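Side-chain contacts in bilirubin-inducible fluorescent protein UnaG (Anguilla japonica, PDB 4I3B), which binds unconjugated bilirubin tightly inside its beta-barrel and, once loaded with it, emits green fluorescence on excitation: residues G18-L21 with K22-A26; Q101-G105 with K106-Y110; E77-S80 with D81-G85. All blocks are in the same frame, centred on the assembly; numbering follows the deposited sequence.

Contact 1: residues G18-L21 with K22-A26. With BLR (3-[5-[(Z)-(4-ethenyl-3-methyl-5-oxidanylidene-pyrrol-2-ylidene)methyl]-2-[[5-[(Z)-(3-ethenyl-4-methyl-5-oxidanylidene-pyrrol-2-ylidene)methyl]-3-(3-hydroxy-3-oxopropyl)-4-methyl-1H-pyrrol-2-yl]methyl]-4-methyl-1H-pyrrol-3-yl]propanoic acid), chain G.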
loop_
_atom_site.group_PDB
_atom_site.type_symbol
_atom_site.label_atom_id
_atom_site.label_comp_id
_atom_site.label_asym_id
_atom_site.label_seq_id
_atom_site.Cartn_x
_atom_site.Cartn_y
_atom_site.Cartn_z
ATOM N N GLY A 18 9.994 6.382 5.313
ATOM C CA GLY A 18 11.310 6.106 4.781
ATOM C C GLY A 18 12.037 5.024 5.531
ATOM O O GLY A 18 12.747 4.223 4.925
ATOM N N GLU A 19 11.885 5.016 6.852
ATOM C CA GLU A 19 12.514 3.980 7.684
ATOM C C GLU A 19 11.938 2.593 7.360
ATOM O O GLU A 19 12.676 1.603 7.249
ATOM C CB GLU A 19 12.320 4.325 9.163
ATOM C CG GLU A 19 13.106 5.558 9.598
ATOM C CD GLU A 19 12.440 6.939 9.351
ATOM O OE1 GLU A 19 11.413 7.081 8.652
ATOM O OE2 GLU A 19 12.964 7.930 9.917
ATOM N N TYR A 20 10.625 2.520 7.125
ATOM C CA TYR A 20 9.988 1.282 6.686
ATOM C C TYR A 20 10.558 0.858 5.337
ATOM O O TYR A 20 10.894 -0.317 5.124
ATOM C CB TYR A 20 8.462 1.461 6.612
ATOM C CG TYR A 20 7.819 0.292 5.926
ATOM C CD1 TYR A 20 7.535 -0.868 6.621
ATOM C CD2 TYR A 20 7.541 0.317 4.555
ATOM C CE1 TYR A 20 6.981 -1.952 5.974
ATOM C CE2 TYR A 20 6.994 -0.768 3.908
ATOM C CZ TYR A 20 6.711 -1.889 4.604
ATOM O OH TYR A 20 6.170 -2.964 3.928
ATOM N N LEU A 21 10.697 1.803 4.403
ATOM C CA LEU A 21 11.207 1.460 3.084
ATOM C C LEU A 21 12.650 0.936 3.155
ATOM O O LEU A 21 13.010 -0.014 2.465
ATOM C CB LEU A 21 11.067 2.652 2.126
ATOM C CG LEU A 21 9.621 3.069 1.799
ATOM C CD1 LEU A 21 9.662 4.299 0.919
ATOM C CD2 LEU A 21 8.895 1.955 1.076
ATOM N N LYS A 22 13.462 1.543 4.020
ATOM C CA LYS A 22 14.820 1.035 4.260
ATOM C C LYS A 22 14.798 -0.389 4.833
ATOM O O LYS A 22 15.631 -1.229 4.476
ATOM C CB LYS A 22 15.609 1.961 5.201
ATOM C CG LYS A 22 16.928 1.368 5.689
ATOM C CD LYS A 22 17.811 2.415 6.383
ATOM C CE LYS A 22 19.090 1.787 6.940
ATOM N NZ LYS A 22 20.248 2.715 6.858
ATOM N N ALA A 23 13.850 -0.666 5.727
ATOM C CA ALA A 23 13.748 -1.964 6.364
ATOM C C ALA A 23 13.364 -3.069 5.374
ATOM O O ALA A 23 13.805 -4.206 5.541
ATOM C CB ALA A 23 12.770 -1.911 7.509
ATOM N N ILE A 24 12.598 -2.755 4.325
ATOM C CA ILE A 24 12.242 -3.770 3.326
ATOM C C ILE A 24 13.290 -3.837 2.220
ATOM O O ILE A 24 13.147 -4.623 1.289
ATOM C CB ILE A 24 10.800 -3.601 2.755
ATOM C CG1 ILE A 24 10.626 -2.297 1.986
ATOM C CG2 ILE A 24 9.749 -3.765 3.868
ATOM C CD1 ILE A 24 9.355 -2.222 1.189
ATOM N N GLY A 25 14.356 -3.031 2.315
ATOM C CA GLY A 25 15.487 -3.173 1.414
ATOM C C GLY A 25 15.582 -2.169 0.276
ATOM O O GLY A 25 16.389 -2.345 -0.625
ATOM N N ALA A 26 14.771 -1.114 0.308
ATOM C CA ALA A 26 14.832 -0.100 -0.736
ATOM C C ALA A 26 16.165 0.613 -0.612
ATOM O O ALA A 26 16.640 0.869 0.501
ATOM C CB ALA A 26 13.694 0.905 -0.573
HETATM C CHA BLR G . 1.442 3.327 -2.304
HETATM N NA BLR G . -0.383 1.575 -2.298
HETATM C C1A BLR G . 0.753 2.086 -2.843
HETATM C C2A BLR G . 1.199 1.233 -3.840
HETATM C C3A BLR G . 0.300 0.167 -3.877
HETATM C C4A BLR G . -0.674 0.406 -2.916
HETATM C CMA BLR G . 0.352 -1.015 -4.798
HETATM C CAA BLR G . 2.401 1.441 -4.708
HETATM C CBA BLR G . 3.558 0.619 -4.300
HETATM C CGA BLR G . 4.746 0.791 -5.177
HETATM O O1A BLR G . 4.928 1.856 -5.835
HETATM O O2A BLR G . 5.545 -0.212 -5.255
HETATM C CHB BLR G . -1.818 -0.484 -2.655
HETATM N NB BLR G . -3.283 1.024 -1.386
HETATM C C1B BLR G . -2.988 -0.218 -1.991
HETATM C C2B BLR G . -4.064 -1.094 -1.755
HETATM C C3B BLR G . -5.002 -0.516 -1.096
HETATM C C4B BLR G . -4.648 0.916 -0.728
HETATM C CMB BLR G . -4.074 -2.524 -2.261
HETATM O OB BLR G . -5.190 1.787 -0.141
HETATM C CAB BLR G . -6.303 -1.091 -0.673
HETATM C CBB BLR G . -7.251 -0.415 0.043
HETATM N NC BLR G . 6.431 4.693 -3.370
HETATM C C1C BLR G . 7.506 5.392 -4.218
HETATM C C2C BLR G . 8.687 4.530 -3.931
HETATM C C3C BLR G . 8.394 3.558 -3.137
HETATM C C4C BLR G . 7.066 3.559 -2.751
HETATM C CMC BLR G . 9.992 4.827 -4.589
HETATM O OC BLR G . 7.357 6.387 -4.871
HETATM C CAC BLR G . 9.307 2.493 -2.686
HETATM C CBC BLR G . 10.612 2.713 -2.394
HETATM C CHD BLR G . 6.411 2.694 -1.937
HETATM N ND BLR G . 3.946 3.291 -2.289
HETATM C C1D BLR G . 4.959 2.626 -1.703
HETATM C C2D BLR G . 4.354 1.719 -0.706
HETATM C C3D BLR G . 2.994 1.891 -0.736
HETATM C C4D BLR G . 2.673 2.886 -1.774
HETATM C CMD BLR G . 5.166 0.821 0.167
HETATM C CAD BLR G . 2.006 1.133 0.108
HETATM C CBD BLR G . 1.560 1.974 1.288
HETATM C CGD BLR G . 0.469 2.903 0.898
HETATM O O1D BLR G . 0.635 4.127 1.047
HETATM O O2D BLR G . -0.628 2.480 0.463
#

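Contact 2: residues Q101-G105 with K106-Y110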
loop_
_atom_site.group_PDB
_atom_site.type_symbol
_atom_site.label_atom_id
_atom_site.label_comp_id
_atom_site.label_asym_id
_atom_site.label_seq_id
_atom_site.Cartn_x
_atom_site.Cartn_y
_atom_site.Cartn_z
ATOM N N GLN A 101 3.198 -9.372 1.797
ATOM C CA GLN A 101 4.205 -9.658 0.786
ATOM C C GLN A 101 5.275 -10.579 1.355
ATOM O O GLN A 101 5.745 -10.352 2.484
ATOM C CB GLN A 101 4.868 -8.357 0.333
ATOM C CG GLN A 101 3.951 -7.421 -0.438
ATOM C CD GLN A 101 4.576 -6.069 -0.663
ATOM O OE1 GLN A 101 5.411 -5.634 0.131
ATOM N NE2 GLN A 101 4.177 -5.392 -1.725
ATOM N N LYS A 102 5.656 -11.580 0.555
ATOM C CA LYS A 102 6.709 -12.516 0.918
ATOM C C LYS A 102 7.770 -12.531 -0.161
ATOM O O LYS A 102 7.452 -12.579 -1.347
ATOM C CB LYS A 102 6.136 -13.928 1.025
ATOM C CG LYS A 102 5.064 -14.045 2.099
ATOM C CD LYS A 102 4.410 -15.416 2.098
ATOM C CE LYS A 102 3.078 -15.384 2.840
ATOM N NZ LYS A 102 2.210 -16.586 2.560
ATOM N N TRP A 103 9.044 -12.485 0.237
ATOM C CA TRP A 103 10.132 -12.444 -0.724
ATOM C C TRP A 103 11.388 -12.802 0.024
ATOM O O TRP A 103 11.555 -12.412 1.174
ATOM C CB TRP A 103 10.270 -11.044 -1.369
ATOM C CG TRP A 103 11.008 -10.043 -0.514
ATOM C CD1 TRP A 103 12.288 -9.618 -0.675
ATOM C CD2 TRP A 103 10.512 -9.372 0.653
ATOM N NE1 TRP A 103 12.631 -8.726 0.323
ATOM C CE2 TRP A 103 11.564 -8.579 1.159
ATOM C CE3 TRP A 103 9.297 -9.383 1.332
ATOM C CZ2 TRP A 103 11.420 -7.792 2.289
ATOM C CZ3 TRP A 103 9.159 -8.610 2.462
ATOM C CH2 TRP A 103 10.211 -7.797 2.917
ATOM N N ASP A 104 12.244 -13.605 -0.595
ATOM C CA ASP A 104 13.542 -13.933 -0.004
ATOM C C ASP A 104 13.433 -14.421 1.452
ATOM O O ASP A 104 14.279 -14.110 2.282
ATOM C CB ASP A 104 14.458 -12.706 -0.066
ATOM C CG ASP A 104 15.917 -13.034 0.234
ATOM O OD1 ASP A 104 16.373 -14.161 -0.083
ATOM O OD2 ASP A 104 16.608 -12.142 0.780
ATOM N N GLY A 105 12.380 -15.165 1.762
ATOM C CA GLY A 105 12.203 -15.687 3.113
ATOM C C GLY A 105 11.728 -14.665 4.153
ATOM O O GLY A 105 11.612 -14.977 5.347
ATOM N N LYS A 106 11.468 -13.436 3.717
ATOM C CA LYS A 106 10.994 -12.370 4.573
ATOM C C LYS A 106 9.492 -12.111 4.324
ATOM O O LYS A 106 8.943 -12.549 3.320
ATOM C CB LYS A 106 11.774 -11.092 4.256
ATOM C CG LYS A 106 13.268 -11.241 4.464
ATOM C CD LYS A 106 13.993 -10.056 3.868
ATOM C CE LYS A 106 15.493 -10.183 4.015
ATOM N NZ LYS A 106 16.228 -9.108 3.288
ATOM N N GLU A 107 8.827 -11.456 5.266
ATOM C CA GLU A 107 7.437 -11.043 5.085
ATOM C C GLU A 107 7.274 -9.624 5.598
ATOM O O GLU A 107 8.010 -9.197 6.482
ATOM C CB GLU A 107 6.449 -12.013 5.772
ATOM C CG GLU A 107 6.631 -13.460 5.318
ATOM C CD GLU A 107 5.453 -14.402 5.628
ATOM O OE1 GLU A 107 4.289 -13.946 5.775
ATOM O OE2 GLU A 107 5.701 -15.628 5.710
ATOM N N THR A 108 6.333 -8.904 4.998
ATOM C CA THR A 108 5.934 -7.594 5.480
ATOM C C THR A 108 4.413 -7.475 5.316
ATOM O O THR A 108 3.829 -8.102 4.433
ATOM C CB THR A 108 6.701 -6.447 4.752
ATOM O OG1 THR A 108 6.395 -5.220 5.406
ATOM C CG2 THR A 108 6.378 -6.346 3.274
ATOM N N THR A 109 3.774 -6.682 6.173
ATOM C CA THR A 109 2.329 -6.596 6.206
ATOM C C THR A 109 1.839 -5.144 6.167
ATOM O O THR A 109 2.440 -4.255 6.786
ATOM C CB THR A 109 1.821 -7.317 7.477
ATOM O OG1 THR A 109 2.363 -8.645 7.502
ATOM C CG2 THR A 109 0.291 -7.387 7.528
ATOM N N TYR A 110 0.744 -4.935 5.463
ATOM C CA TYR A 110 0.032 -3.657 5.437
ATOM C C TYR A 110 -1.386 -3.911 5.892
ATOM O O TYR A 110 -2.070 -4.747 5.318
ATOM C CB TYR A 110 -0.016 -3.085 4.026
ATOM C CG TYR A 110 1.268 -3.085 3.283
ATOM C CD1 TYR A 110 1.795 -4.271 2.763
ATOM C CD2 TYR A 110 1.982 -1.900 3.079
ATOM C CE1 TYR A 110 2.986 -4.272 2.075
ATOM C CE2 TYR A 110 3.167 -1.903 2.387
ATOM C CZ TYR A 110 3.667 -3.074 1.867
ATOM O OH TYR A 110 4.853 -3.040 1.173
HETATM O O HOH W 1 4.960 -2.521 -1.609
HETATM O O HOH W 2 16.171 -9.650 0.114
#

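Contact 3: residues E77-S80 with D81-G85. With BLR (3-[5-[(Z)-(4-ethenyl-3-methyl-5-oxidanylidene-pyrrol-2-ylidene)methyl]-2-[[5-[(Z)-(3-ethenyl-4-methyl-5-oxidanylidene-pyrrol-2-ylidene)methyl]-3-(3-hydroxy-3-oxopropyl)-4-methyl-1H-pyrrol-2-yl]methyl]-4-methyl-1H-pyrrol-3-yl]propanoic acid), chain G.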
loop_
_atom_site.group_PDB
_atom_site.type_symbol
_atom_site.label_atom_id
_atom_site.label_comp_id
_atom_site.label_asym_id
_atom_site.label_seq_id
_atom_site.Cartn_x
_atom_site.Cartn_y
_atom_site.Cartn_z
ATOM N N GLU A 77 4.102 -9.499 -7.615
ATOM C CA GLU A 77 4.185 -8.046 -7.591
ATOM C C GLU A 77 5.619 -7.617 -7.880
ATOM O O GLU A 77 6.576 -8.301 -7.530
ATOM C CB GLU A 77 3.739 -7.524 -6.215
ATOM C CG GLU A 77 3.532 -5.993 -6.153
ATOM C CD GLU A 77 3.012 -5.511 -4.800
ATOM O OE1 GLU A 77 2.579 -6.347 -3.966
ATOM O OE2 GLU A 77 3.045 -4.280 -4.559
ATOM N N PHE A 78 5.750 -6.454 -8.496
ATOM C CA PHE A 78 7.031 -5.875 -8.897
ATOM C C PHE A 78 7.062 -4.454 -8.358
ATOM O O PHE A 78 6.897 -3.491 -9.089
ATOM C CB PHE A 78 7.162 -5.936 -10.430
ATOM C CG PHE A 78 6.947 -7.334 -10.943
ATOM C CD1 PHE A 78 7.981 -8.255 -10.891
ATOM C CD2 PHE A 78 5.700 -7.747 -11.376
ATOM C CE1 PHE A 78 7.790 -9.549 -11.320
ATOM C CE2 PHE A 78 5.490 -9.039 -11.795
ATOM C CZ PHE A 78 6.528 -9.936 -11.774
ATOM N N PRO A 79 7.280 -4.313 -7.045
ATOM C CA PRO A 79 7.116 -2.998 -6.417
ATOM C C PRO A 79 8.243 -2.016 -6.735
ATOM O O PRO A 79 9.339 -2.383 -7.166
ATOM C CB PRO A 79 7.077 -3.304 -4.929
ATOM C CG PRO A 79 7.782 -4.598 -4.811
ATOM C CD PRO A 79 7.558 -5.376 -6.068
ATOM N N SER A 80 7.963 -0.747 -6.461
ATOM C CA SER A 80 8.868 0.364 -6.748
ATOM C C SER A 80 10.159 0.289 -5.973
ATOM O O SER A 80 11.144 0.938 -6.358
ATOM C CB SER A 80 8.181 1.688 -6.421
ATOM O OG SER A 80 7.095 1.927 -7.298
ATOM N N ASP A 81 10.164 -0.462 -4.876
ATOM C CA ASP A 81 11.372 -0.597 -4.078
ATOM C C ASP A 81 12.361 -1.583 -4.685
ATOM O O ASP A 81 13.470 -1.745 -4.179
ATOM C CB ASP A 81 11.010 -1.044 -2.668
ATOM C CG ASP A 81 10.130 -2.252 -2.689
ATOM O OD1 ASP A 81 10.652 -3.304 -3.082
ATOM O OD2 ASP A 81 8.916 -2.154 -2.373
ATOM N N ARG A 82 11.938 -2.240 -5.763
ATOM C CA ARG A 82 12.768 -3.109 -6.601
ATOM C C ARG A 82 13.031 -4.520 -6.036
ATOM O O ARG A 82 13.790 -5.295 -6.617
ATOM C CB ARG A 82 14.053 -2.387 -7.027
ATOM C CG ARG A 82 13.754 -1.121 -7.884
ATOM C CD ARG A 82 14.956 -0.425 -8.462
ATOM N NE ARG A 82 14.619 0.944 -8.857
ATOM C CZ ARG A 82 15.513 1.912 -9.011
ATOM N NH1 ARG A 82 16.802 1.673 -8.808
ATOM N NH2 ARG A 82 15.129 3.123 -9.360
ATOM N N ARG A 83 12.365 -4.888 -4.948
ATOM C CA ARG A 83 12.508 -6.260 -4.458
ATOM C C ARG A 83 12.164 -7.264 -5.537
ATOM O O ARG A 83 11.229 -7.071 -6.313
ATOM C CB ARG A 83 11.596 -6.525 -3.273
ATOM C CG ARG A 83 12.083 -6.004 -1.917
ATOM C CD ARG A 83 10.972 -6.113 -0.912
ATOM N NE ARG A 83 9.859 -5.243 -1.279
ATOM C CZ ARG A 83 8.619 -5.322 -0.820
ATOM N NH1 ARG A 83 8.259 -6.307 0.014
ATOM N NH2 ARG A 83 7.712 -4.446 -1.247
ATOM N N LYS A 84 12.896 -8.368 -5.541
ATOM C CA LYS A 84 12.656 -9.462 -6.471
ATOM C C LYS A 84 11.936 -10.621 -5.840
ATOM O O LYS A 84 12.129 -10.942 -4.669
ATOM C CB LYS A 84 13.975 -9.972 -7.027
ATOM C CG LYS A 84 14.701 -8.939 -7.782
ATOM C CD LYS A 84 13.745 -8.069 -8.574
ATOM C CE LYS A 84 14.527 -7.034 -9.314
ATOM N NZ LYS A 84 15.670 -7.661 -10.016
ATOM N N GLY A 85 11.110 -11.268 -6.640
ATOM C CA GLY A 85 10.437 -12.463 -6.197
ATOM C C GLY A 85 9.318 -12.230 -5.215
ATOM O O GLY A 85 9.025 -13.096 -4.401
HETATM C CHA BLR G . 1.442 3.327 -2.304
HETATM N NA BLR G . -0.383 1.575 -2.298
HETATM C C1A BLR G . 0.753 2.086 -2.843
HETATM C C2A BLR G . 1.199 1.233 -3.840
HETATM C C3A BLR G . 0.300 0.167 -3.877
HETATM C C4A BLR G . -0.674 0.406 -2.916
HETATM C CMA BLR G . 0.352 -1.015 -4.798
HETATM C CAA BLR G . 2.401 1.441 -4.708
HETATM C CBA BLR G . 3.558 0.619 -4.300
HETATM C CGA BLR G . 4.746 0.791 -5.177
HETATM O O1A BLR G . 4.928 1.856 -5.835
HETATM O O2A BLR G . 5.545 -0.212 -5.255
HETATM C CHB BLR G . -1.818 -0.484 -2.655
HETATM N NB BLR G . -3.283 1.024 -1.386
HETATM C C1B BLR G . -2.988 -0.218 -1.991
HETATM C C2B BLR G . -4.064 -1.094 -1.755
HETATM C C3B BLR G . -5.002 -0.516 -1.096
HETATM C C4B BLR G . -4.648 0.916 -0.728
HETATM C CMB BLR G . -4.074 -2.524 -2.261
HETATM O OB BLR G . -5.190 1.787 -0.141
HETATM C CAB BLR G . -6.303 -1.091 -0.673
HETATM C CBB BLR G . -7.251 -0.415 0.043
HETATM N NC BLR G . 6.431 4.693 -3.370
HETATM C C1C BLR G . 7.506 5.392 -4.218
HETATM C C2C BLR G . 8.687 4.530 -3.931
HETATM C C3C BLR G . 8.394 3.558 -3.137
HETATM C C4C BLR G . 7.066 3.559 -2.751
HETATM C CMC BLR G . 9.992 4.827 -4.589
HETATM O OC BLR G . 7.357 6.387 -4.871
HETATM C CAC BLR G . 9.307 2.493 -2.686
HETATM C CBC BLR G . 10.612 2.713 -2.394
HETATM C CHD BLR G . 6.411 2.694 -1.937
HETATM N ND BLR G . 3.946 3.291 -2.289
HETATM C C1D BLR G . 4.959 2.626 -1.703
HETATM C C2D BLR G . 4.354 1.719 -0.706
HETATM C C3D BLR G . 2.994 1.891 -0.736
HETATM C C4D BLR G . 2.673 2.886 -1.774
HETATM C CMD BLR G . 5.166 0.821 0.167
HETATM C CAD BLR G . 2.006 1.133 0.108
HETATM C CBD BLR G . 1.560 1.974 1.288
HETATM C CGD BLR G . 0.469 2.903 0.898
HETATM O O1D BLR G . 0.635 4.127 1.047
HETATM O O2D BLR G . -0.628 2.480 0.463
HETATM O O HOH W 3 9.183 -8.864 -7.385
HETATM O O HOH W 4 10.189 -5.089 -8.094
HETATM O O HOH W 5 11.909 1.883 -8.883
#

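Contact 1: residues G18-L21 with K22-A26
The carbonyl oxygen of L21 takes two backbone N-H groups as the helix 17-23 ends: A26 N at 3.0 Å, by a fairly straight bond (156°), and I24 N in a weak second bond. A turn earlier the regular pattern still holds, K22 N bonding to G18 O at 2.9 Å and A23 N to E19 O, while I24 N gives its better bond to Y20 O. G25 then leaves the helix with a positive phi of 102°, which turns the chain back so that A26 N reaches L21 O.

The same wrap gathers the apolar side chains. Y20 has CG anti to the backbone N (chi1 170°), which swings its ring past I24; the methyl CG2 of I24 lies 3.6 Å from Y20 CZ, in an off-centre CH-pi contact that approaches the ring obliquely, and I24 CD1 meets Y20 CE2. Beyond the ring, the Y20 hydroxyl is hydrogen-bonded to T108 OG1. Replacing Y20 by an alanine is likely to leave I24 CG2 without its aromatic partner and T108 OG1 without this hydroxyl. L21 points its two methyls at bilirubin, CD1 lying 3.8 Å from the vinyl carbon CBC and CD2 as near to CAC, while its CB rests against the CB of A26. I24 and A26 also touch D81, and Y20, A23 and I24 lean on M125 of strand 118-125.

This is a helix C-terminus closed by a Schellman motif, on the first helix of the helical lid that caps the barrel in the fatty-acid binding protein fold, with L21 as a wall of the bilirubin pocket.

Contact 2: residues Q101-G105 with K106-Y110
W103 and K106 cross obliquely at the end of the beta hairpin formed by strands 96-103 and 106-115, where a type I' turn runs from W103 to K106. The lysine CB sits over one face of the six-membered indole ring, 3.8 Å from its centroid and 8° off the normal, a CH-pi contact; further out, K106 CD meets W103 CZ2. The indole is brought there by chi1 of 81°, with CG between the backbone N and the carbonyl carbon. Its CZ3 corner also reaches T108 CG2, obliquely to the ring. W103 further forms a cation-pi pair with R83.

D104 and K106 run side by side and point the same way. Their salt bridge is long, D104 OD2 to K106 NZ being 4.0 Å, and a water completes it by donating to the carboxylate and accepting from the ammonium. On the other face of the sheet K102 and E107, a non-hydrogen-bonded pair, also lie alongside each other. In the E107 conformer described here, the methylenes of K102 run along E107 CG and its carboxylate, with the two CG atoms of K102 and E107 3.6 Å apart, while K102 NZ stays 4.7 Å from E107 OE1.

The backbone is closed by paired bonds between Q101 and T108 and between W103 and K106, K106 N to W103 O being the shortest at 2.7 Å. T108 itself turns OG1 to T124 O, leaving CG2 beside Q101 OE1.

Deeper in the barrel Q101 and Y110 cross with amide and ring planes 88° apart. Q101 OE1 lies at the ring edge and also accepts from R83, and a water links Q101 NE2 to Y110 OH. The Y110 hydroxyl donates to Q101 OE1 over 2.9 Å, from above the carbonyl plane.

Contact 3: residues E77-S80 with D81-G85
A backbone hydrogen bond from R82 N to P79 O, 3.0 Å long, closes a type I turn that presents S80 to the ligand. There S80 N meets bilirubin O2A at 2.8 Å almost perfectly straight (178°), and S80 OG, in the conformer described here, meets O1A of the same propionate at 2.6 Å, so the one residue holds both carboxyl oxygens. A water adds to the hydrogen bonding by joining P79 O to R83 O.

Salt bridging stiffens the next residues. R83 grips D81 side-on, NE to OD1 at 2.8 Å and NH2 to OD2; D81 OD1 also accepts from R83 N, an Asx turn, so this oxygen has two donors. R83 NE meets OD1 from above the carboxylate plane, within its own guanidinium plane.

By van der Waals contact the proline ring packs against this ion pair, P79 CB lying 3.4 Å from D81 OD2 and P79 CG 3.6 Å from R83 NH2, the proline crossing the arginine at about a right angle.

The loop joins strands 75-77 and 86-93: P79 rests on V86, while R83 touches I24 and reaches Q101 and W103 of strand 96-103.

How the contacts relate
Along the chain contact 1 comes first, then contact 3, then contact 2, and their centres are only 11 to 12 Å apart, so they cluster in one part of the barrel, near its helical lid. Contact 1 is the end of helix 17-23 in the lid, contact 3 the loop between strands 75-77 and 86-93, and contact 2 the hairpin of strands 96-103 and 106-115. Each touches the other two; besides the pairs already described, Y20 OH probably bonds to Y110 OH, and Q101 NE2 to E77 OE1. Contacts 1 and 3 both touch bilirubin directly, and Y110 of contact 2 also reaches it, so lid, loop and hairpin are joined beside the ligand.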